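Local coordinates for protein dehydrogenase (Thermotoga maritima, PDB 3EZY) that catalyses the NAD(+)-dependent oxidation of myo-inositol to scyllo-inosose, probably as a step in myo-inositol degradation, at residues A[7-11]-A[33-39]; A[56-60]-A[79-84]. All blocks are in the same frame, centred on the assembly; numbering follows the deposited sequence. Where two conformers were deposited one is given.

Interaction 1: A[7-11]-A[33-39]; sequences VIGLG and SDVREDR
Leu10 sits against Asp34 with both its backbone and its side chain. Its amide N donates to Asp34 OD2 over 2.8 Å, nearly straight at 165°, reaching the oxygen on its anti side. A chi1 of -171°, CG anti to the backbone N, brings the Asp34 carboxylate to this amide. Alongside that bond the Leu10 isobutyl group crosses the Asp34 methylene obliquely, Leu10 CD1 lying 3.9 Å from Asp34 CB. The carbonyl of Leu10 takes the edge of the Arg39 guanidinium: NE donates to Leu10 O at 3.0 Å, in the carbonyl plane, and NH2, also hydrogen-bonded to Thr15 OG1, adds a weak bond to the same oxygen.

Arg36 holds the carboxylate. It grips Asp34 side-on, NE to OD1 at 2.8 Å on the syn lone pair and NH2 to OD2, while the amide N of Arg36 closes an Asx turn on OD1. Each carboxylate oxygen thus has two donors, which would probably favour the charged form. The Arg39 methylene CG lies over the centre of one face of the Arg36 guanidinium.

Ile8 and Ser33 form a parallel bridge, flanked by hydrogen bonds from Ser33 N to Val7 O (3.0 Å) and from Gly9 N to Ser33 O (2.8 Å). Gly9 and Gly11 belong to a sequence resembling the Rossmann GxGxxG motif, and an acid just past the second strand is characteristic of NAD-dependent Rossmann domains, consistent with the coenzyme used here. Strands 3-8 and 27-33 are neighbours in the parallel sheet; Val7 packs on Leu69 of strand 67-70, and Ile8 and Ser33 on helix 56-61.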
loop_
_atom_site.group_PDB
_atom_site.type_symbol
_atom_site.label_atom_id
_atom_site.label_comp_id
_atom_site.label_asym_id
_atom_site.label_seq_id
_atom_site.Cartn_x
_atom_site.Cartn_y
_atom_site.Cartn_z
ATOM N N VAL A 7 14.197 26.294 -30.804
ATOM C CA VAL A 7 14.004 26.455 -29.379
ATOM C C VAL A 7 14.670 27.742 -28.898
ATOM O O VAL A 7 15.860 27.957 -29.126
ATOM C CB VAL A 7 14.619 25.257 -28.592
ATOM C CG1 VAL A 7 14.401 25.431 -27.073
ATOM C CG2 VAL A 7 14.013 23.937 -29.065
ATOM N N ILE A 8 13.899 28.630 -28.286
ATOM C CA ILE A 8 14.462 29.840 -27.713
ATOM C C ILE A 8 14.578 29.709 -26.196
ATOM O O ILE A 8 13.584 29.424 -25.499
ATOM C CB ILE A 8 13.582 31.062 -28.021
ATOM C CG1 ILE A 8 13.448 31.223 -29.530
ATOM C CG2 ILE A 8 14.178 32.325 -27.396
ATOM C CD1 ILE A 8 12.441 32.292 -29.915
ATOM N N GLY A 9 15.782 29.916 -25.665
ATOM C CA GLY A 9 15.960 29.836 -24.219
ATOM C C GLY A 9 16.471 28.450 -23.858
ATOM O O GLY A 9 15.779 27.458 -23.995
ATOM N N LEU A 10 17.716 28.376 -23.407
ATOM C CA LEU A 10 18.289 27.085 -23.077
ATOM C C LEU A 10 18.524 27.000 -21.570
ATOM O O LEU A 10 19.629 26.711 -21.118
ATOM C CB LEU A 10 19.583 26.876 -23.839
ATOM C CG LEU A 10 19.468 26.827 -25.354
ATOM C CD1 LEU A 10 20.903 26.887 -25.954
ATOM C CD2 LEU A 10 18.696 25.624 -25.871
ATOM N N GLY A 11 17.475 27.318 -20.818
ATOM C CA GLY A 11 17.474 27.159 -19.390
ATOM C C GLY A 11 17.129 25.703 -19.129
ATOM O O GLY A 11 17.196 24.844 -20.000
ATOM N N SER A 33 18.481 29.226 -29.728
ATOM C CA SER A 33 18.823 30.607 -29.475
ATOM C C SER A 33 18.898 30.769 -27.972
ATOM O O SER A 33 18.100 30.171 -27.240
ATOM C CB SER A 33 17.775 31.571 -30.053
ATOM O OG SER A 33 18.020 32.909 -29.642
ATOM N N ASP A 34 19.870 31.561 -27.524
ATOM C CA ASP A 34 19.989 31.874 -26.122
ATOM C C ASP A 34 20.890 33.095 -26.090
ATOM O O ASP A 34 21.738 33.261 -26.959
ATOM C CB ASP A 34 20.610 30.698 -25.349
ATOM C CG ASP A 34 20.558 30.890 -23.830
ATOM O OD1 ASP A 34 21.513 31.448 -23.244
ATOM O OD2 ASP A 34 19.598 30.430 -23.196
ATOM N N VAL A 35 20.706 33.949 -25.095
ATOM C CA VAL A 35 21.504 35.157 -25.051
ATOM C C VAL A 35 22.891 34.957 -24.419
ATOM O O VAL A 35 23.725 35.853 -24.502
ATOM C CB VAL A 35 20.737 36.326 -24.389
ATOM C CG1 VAL A 35 19.644 36.852 -25.372
ATOM C CG2 VAL A 35 20.156 35.900 -23.043
ATOM N N ARG A 36 23.147 33.806 -23.790
ATOM C CA ARG A 36 24.471 33.511 -23.271
ATOM C C ARG A 36 25.273 32.824 -24.332
ATOM O O ARG A 36 24.937 31.693 -24.714
ATOM C CB ARG A 36 24.369 32.569 -22.074
ATOM C CG ARG A 36 23.595 33.114 -20.921
ATOM C CD ARG A 36 23.201 31.964 -20.031
ATOM N NE ARG A 36 21.951 31.331 -20.474
ATOM C CZ ARG A 36 21.371 30.296 -19.862
ATOM N NH1 ARG A 36 21.922 29.773 -18.759
ATOM N NH2 ARG A 36 20.237 29.789 -20.347
ATOM N N GLU A 37 26.350 33.463 -24.799
ATOM C CA GLU A 37 27.100 32.949 -25.945
ATOM C C GLU A 37 27.753 31.582 -25.710
ATOM O O GLU A 37 27.761 30.744 -26.592
ATOM C CB GLU A 37 28.137 33.971 -26.450
ATOM C CG GLU A 37 27.551 35.085 -27.364
ATOM C CD GLU A 37 28.474 35.479 -28.528
ATOM O OE1 GLU A 37 29.694 35.653 -28.299
ATOM O OE2 GLU A 37 27.974 35.612 -29.678
ATOM N N ASP A 38 28.296 31.348 -24.514
ATOM C CA ASP A 38 28.959 30.053 -24.295
ATOM C C ASP A 38 27.962 28.908 -24.147
ATOM O O ASP A 38 28.205 27.808 -24.649
ATOM C CB ASP A 38 29.917 30.108 -23.113
ATOM C CG ASP A 38 31.000 31.145 -23.313
ATOM O OD1 ASP A 38 32.018 30.835 -24.008
ATOM O OD2 ASP A 38 30.808 32.279 -22.788
ATOM N N ARG A 39 26.845 29.190 -23.482
ATOM C CA ARG A 39 25.699 28.280 -23.429
ATOM C C ARG A 39 25.266 27.870 -24.845
ATOM O O ARG A 39 25.219 26.681 -25.179
ATOM C CB ARG A 39 24.552 28.966 -22.682
ATOM C CG ARG A 39 23.317 28.054 -22.377
ATOM C CD ARG A 39 23.671 26.905 -21.442
ATOM N NE ARG A 39 22.551 25.984 -21.263
ATOM C CZ ARG A 39 22.675 24.709 -20.906
ATOM N NH1 ARG A 39 23.892 24.198 -20.679
ATOM N NH2 ARG A 39 21.585 23.929 -20.776
#

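Interaction 2: A[56-60]-A[79-84]; sequences PHELI and ELVIAC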
loop_
_atom_site.group_PDB
_atom_site.type_symbol
_atom_site.label_atom_id
_atom_site.label_comp_id
_atom_site.label_asym_id
_atom_site.label_seq_id
_atom_site.Cartn_x
_atom_site.Cartn_y
_atom_site.Cartn_z
ATOM N N PRO A 56 16.884 36.040 -30.891
ATOM C CA PRO A 56 15.796 35.066 -31.132
ATOM C C PRO A 56 14.931 35.407 -32.333
ATOM O O PRO A 56 14.283 34.511 -32.908
ATOM C CB PRO A 56 14.920 35.166 -29.871
ATOM C CG PRO A 56 15.325 36.453 -29.181
ATOM C CD PRO A 56 16.785 36.686 -29.567
ATOM N N HIS A 57 14.894 36.684 -32.687
ATOM C CA HIS A 57 14.136 37.174 -33.860
ATOM C C HIS A 57 14.698 36.634 -35.167
ATOM O O HIS A 57 13.953 36.311 -36.083
ATOM C CB HIS A 57 14.065 38.695 -33.865
ATOM C CG HIS A 57 13.155 39.237 -32.815
ATOM N ND1 HIS A 57 11.785 39.290 -32.986
ATOM C CD2 HIS A 57 13.402 39.696 -31.561
ATOM C CE1 HIS A 57 11.229 39.781 -31.892
ATOM N NE2 HIS A 57 12.185 40.038 -31.012
ATOM N N GLU A 58 16.020 36.508 -35.235
ATOM C CA GLU A 58 16.648 35.789 -36.337
ATOM C C GLU A 58 16.207 34.317 -36.389
ATOM O O GLU A 58 16.045 33.737 -37.467
ATOM C CB GLU A 58 18.166 35.878 -36.242
ATOM C CG GLU A 58 18.719 37.313 -36.258
ATOM C CD GLU A 58 18.272 38.128 -37.474
ATOM O OE1 GLU A 58 17.737 37.542 -38.437
ATOM O OE2 GLU A 58 18.458 39.371 -37.465
ATOM N N LEU A 59 16.048 33.680 -35.228
ATOM C CA LEU A 59 15.530 32.311 -35.233
ATOM C C LEU A 59 14.092 32.264 -35.799
ATOM O O LEU A 59 13.732 31.442 -36.668
ATOM C CB LEU A 59 15.606 31.697 -33.797
ATOM C CG LEU A 59 15.114 30.236 -33.673
ATOM C CD1 LEU A 59 15.863 29.438 -32.574
ATOM C CD2 LEU A 59 13.576 30.156 -33.471
ATOM N N ILE A 60 13.234 33.110 -35.271
ATOM C CA ILE A 60 11.846 33.138 -35.705
ATOM C C ILE A 60 11.684 33.421 -37.208
ATOM O O ILE A 60 10.790 32.873 -37.854
ATOM C CB ILE A 60 11.076 34.182 -34.873
ATOM C CG1 ILE A 60 10.931 33.659 -33.431
ATOM C CG2 ILE A 60 9.745 34.550 -35.544
ATOM C CD1 ILE A 60 10.697 34.732 -32.412
ATOM N N GLU A 79 6.510 39.422 -26.428
ATOM C CA GLU A 79 7.183 39.886 -27.630
ATOM C C GLU A 79 7.512 38.759 -28.614
ATOM O O GLU A 79 7.261 38.881 -29.803
ATOM C CB GLU A 79 8.469 40.646 -27.296
ATOM C CG GLU A 79 9.263 40.956 -28.588
ATOM C CD GLU A 79 10.700 41.385 -28.306
ATOM O OE1 GLU A 79 11.545 41.339 -29.234
ATOM O OE2 GLU A 79 10.985 41.758 -27.139
ATOM N N LEU A 80 8.088 37.674 -28.120
ATOM C CA LEU A 80 8.456 36.570 -28.962
ATOM C C LEU A 80 7.273 35.875 -29.567
ATOM O O LEU A 80 7.317 35.515 -30.739
ATOM C CB LEU A 80 9.326 35.554 -28.208
ATOM C CG LEU A 80 10.666 36.192 -27.787
ATOM C CD1 LEU A 80 11.462 35.261 -26.877
ATOM C CD2 LEU A 80 11.442 36.577 -29.088
ATOM N N VAL A 81 6.218 35.644 -28.786
ATOM C CA VAL A 81 5.056 34.933 -29.349
ATOM C C VAL A 81 4.362 35.813 -30.425
ATOM O O VAL A 81 3.887 35.316 -31.445
ATOM C CB VAL A 81 4.057 34.539 -28.241
ATOM C CG1 VAL A 81 2.658 34.194 -28.872
ATOM C CG2 VAL A 81 4.596 33.352 -27.426
ATOM N N ILE A 82 4.275 37.115 -30.182
ATOM C CA ILE A 82 3.656 37.984 -31.217
ATOM C C ILE A 82 4.506 38.034 -32.502
ATOM O O ILE A 82 3.981 38.003 -33.620
ATOM C CB ILE A 82 3.356 39.401 -30.671
ATOM C CG1 ILE A 82 2.301 39.309 -29.570
ATOM C CG2 ILE A 82 2.902 40.355 -31.840
ATOM C CD1 ILE A 82 2.113 40.562 -28.793
ATOM N N ALA A 83 5.818 38.067 -32.326
ATOM C CA ALA A 83 6.778 37.929 -33.408
ATOM C C ALA A 83 6.620 36.600 -34.175
ATOM O O ALA A 83 6.688 36.576 -35.416
ATOM C CB ALA A 83 8.228 38.058 -32.836
ATOM N N CYS A 84 6.396 35.475 -33.489
ATOM C CA CYS A 84 6.070 34.252 -34.252
ATOM C C CYS A 84 4.792 34.436 -35.087
ATOM O O CYS A 84 4.702 33.930 -36.207
ATOM C CB CYS A 84 5.886 33.016 -33.347
ATOM S SG CYS A 84 7.346 32.542 -32.421
#
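Ile60 reaches from helix 56-61 into the groove between Leu80, Ala83 and Cys84 of helix 77-86. From CB the side chain forks. CG2, anti to the backbone N, lies 3.7 Å from Ala83 O and also near Cys84 CA; CG1, on the other branch, meets Cys84 SG at 3.9 Å. Beyond it CD1 ends 3.9 Å from Leu80 CD2, with Leu80 O and the Ala83 methyl also close. Leu80 CD2 is shared: Pro56 CB touches it at 3.8 Å, and it stands over one face of the His57 ring, towards the rim. The ring also meets Ala83, His57 CE1 lying 3.6 Å from Ala83 CB. The Glu79 carboxylate is modelled at the ring edge, but too close for the details of that pairing to be relied on.

The two helix segments run roughly parallel, crossing at -26° with axes 10.2 Å apart, the two being neighbouring helices on one face of the Rossmann sheet. Ile8 of strand 3-8 touches Ile60 and Leu80 from the sheet. The contact is chiefly apolar, so the helices are matched mainly by the fit of aliphatic surfaces rather than by directional bonds, with His57 and Glu79 at the more exposed margin.

Interactions 1 and 2 belong to the same NAD-binding Rossmann fold, their centres about 14 Å apart, and they meet on one face of the parallel sheet. Ile8 and Ser33, bridged in interaction 1, form the floor on which helix 56-61 rests: Ile8 CD1 lies 3.8 Å from Pro56 CB, and Ser33 CB 3.8 Å from Leu59 CD1. Ser33 OG, 3.4 Å from Pro56 CA, is hydrogen-bonded to Tyr53 O. Interaction 1 gathers the glycine-rich turn and Asp34 at the C-terminal ends of strands 3-8 and 27-33, where Rossmann folds bind the dinucleotide and NAD(+) probably binds here; interaction 2 joins two helices covering the same sheet face, with Leu80 near the glycines but not touching them.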